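Side-chain contact in DUF3845 domain-containing protein (Bacteroides thetaiotaomicron VPI-5482, PDB 3GF6), which is of unknown function but is an all-beta bacterial lipoprotein with a domain assigned to the C1q/TNF clan: residues G158-L162 / G163-S167. Sequence-based numbering, arbitrary orientation. Where two conformers were deposited one is given.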
loop_
_atom_site.group_PDB
_atom_site.type_symbol
_atom_site.label_atom_id
_atom_site.label_comp_id
_atom_site.label_asym_id
_atom_site.label_seq_id
_atom_site.Cartn_x
_atom_site.Cartn_y
_atom_site.Cartn_z
ATOM N N GLY A 158 -5.486 -8.815 0.961
ATOM C CA GLY A 158 -6.130 -8.424 2.209
ATOM C C GLY A 158 -6.288 -9.490 3.264
ATOM O O GLY A 158 -6.276 -10.708 3.005
ATOM N N GLY A 159 -6.440 -9.036 4.487
ATOM C CA GLY A 159 -6.804 -9.937 5.589
ATOM C C GLY A 159 -5.765 -11.036 5.731
ATOM O O GLY A 159 -4.553 -10.766 5.666
HETATM N N MSE A 160 -6.244 -12.269 5.843
HETATM C CA MSE A 160 -5.327 -13.416 6.019
HETATM C C MSE A 160 -4.562 -13.738 4.753
HETATM O O MSE A 160 -3.580 -14.509 4.799
HETATM C CB MSE A 160 -6.067 -14.657 6.517
HETATM C CG MSE A 160 -6.950 -14.381 7.623
HETATM SE SE MSE A 160 -7.816 -16.014 8.088
HETATM C CE MSE A 160 -6.531 -16.480 9.415
ATOM N N LYS A 161 -4.934 -13.125 3.630
ATOM C CA LYS A 161 -4.102 -13.223 2.427
ATOM C C LYS A 161 -2.919 -12.242 2.454
ATOM O O LYS A 161 -1.981 -12.408 1.691
ATOM C CB LYS A 161 -4.917 -12.977 1.153
ATOM C CG LYS A 161 -6.088 -13.913 0.966
ATOM C CD LYS A 161 -5.660 -15.349 0.943
ATOM C CE LYS A 161 -6.841 -16.241 0.570
ATOM N NZ LYS A 161 -6.381 -17.625 0.308
ATOM N N LEU A 162 -2.996 -11.207 3.281
ATOM C CA LEU A 162 -1.901 -10.266 3.443
ATOM C C LEU A 162 -0.941 -10.768 4.501
ATOM O O LEU A 162 0.280 -10.798 4.296
ATOM C CB LEU A 162 -2.423 -8.874 3.843
ATOM C CG LEU A 162 -1.337 -7.852 4.255
ATOM C CD1 LEU A 162 -0.392 -7.608 3.063
ATOM C CD2 LEU A 162 -2.003 -6.570 4.767
ATOM N N GLY A 163 -1.476 -11.158 5.645
ATOM C CA GLY A 163 -0.612 -11.643 6.723
ATOM C C GLY A 163 -1.308 -12.381 7.837
ATOM O O GLY A 163 -2.469 -12.808 7.706
ATOM N N THR A 164 -0.580 -12.514 8.935
ATOM C CA THR A 164 -1.007 -13.271 10.090
ATOM C C THR A 164 -1.405 -12.326 11.207
ATOM O O THR A 164 -0.642 -11.422 11.549
ATOM C CB THR A 164 0.152 -14.139 10.622
ATOM O OG1 THR A 164 0.643 -15.011 9.587
ATOM C CG2 THR A 164 -0.311 -14.940 11.801
ATOM N N PHE A 165 -2.580 -12.544 11.785
ATOM C CA PHE A 165 -3.044 -11.694 12.879
ATOM C C PHE A 165 -2.797 -12.359 14.197
ATOM O O PHE A 165 -2.791 -13.586 14.268
ATOM C CB PHE A 165 -4.541 -11.463 12.771
ATOM C CG PHE A 165 -4.949 -10.655 11.593
ATOM C CD1 PHE A 165 -5.294 -11.274 10.392
ATOM C CD2 PHE A 165 -5.057 -9.287 11.694
ATOM C CE1 PHE A 165 -5.726 -10.537 9.318
ATOM C CE2 PHE A 165 -5.481 -8.535 10.626
ATOM C CZ PHE A 165 -5.813 -9.153 9.433
ATOM N N ASP A 166 -2.614 -11.562 15.250
ATOM C CA ASP A 166 -2.625 -12.086 16.600
ATOM C C ASP A 166 -4.085 -12.370 17.008
ATOM O O ASP A 166 -5.014 -12.108 16.232
ATOM C CB ASP A 166 -1.944 -11.131 17.576
ATOM C CG ASP A 166 -2.767 -9.863 17.833
ATOM O OD1 ASP A 166 -3.454 -9.425 16.905
ATOM O OD2 ASP A 166 -2.747 -9.343 18.966
ATOM N N SER A 167 -4.271 -12.927 18.206
ATOM C CA SER A 167 -5.596 -13.358 18.647
ATOM C C SER A 167 -6.623 -12.232 18.668
ATOM O O SER A 167 -7.793 -12.482 18.392
ATOM C CB SER A 167 -5.547 -14.082 20.006
ATOM O OG SER A 167 -5.336 -13.209 21.093
#
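Phe165 reaches back along the chain and sets the edge of its ring against the Gly159-Met160 peptide, a worked example of a single helical turn linking two strands and packed by an aromatic side chain that follows it. Its CE1 lies 3.6 Å from Gly159 C, and CZ comes within 4.0 Å of Gly159 CA, with Gly159 CA and Met160 N near the plane of the ring. CG stands anti to the carbonyl carbon of Phe165 (chi1 -67°), which helps send the ring back toward the turn. The tight part continues into the backbone, where Gly163 N donates to Gly159 O over 3.1 Å, nearly straight at 167° and almost in line with the carbonyl bond, closing an alpha-turn. The same oxygen also accepts from Leu162 N at 2.9 Å, so two successive amides grip it. A CA-H...O contact from Met160 CA to Gly163 O, 3.4 Å long, adds a further tie. Leu162 turns into the interior, its side chain touching Val134 and Ala136 of strand 129-139 and Phe174 and Ile176 of strand 171-183, while Phe165 packs on Ile131, Val134 and Cys172 and forms a cation-pi pair with Arg169. The looser side is the exposed one: the selenomethionine side chain of Met160, modelled in two conformers, approaches loosely, its CG 4.4 Å from Phe165 CE1. With the ring cut back to an alanine, the peptide after Gly159 would probably lose the edge packed against it and Arg169 its cation-pi partner. The chemistry thus divides the work: paired amide donors fix the course of the turn between strands 153-158 and 163-165, which belong to different sheets, and apolar packing seats it between them.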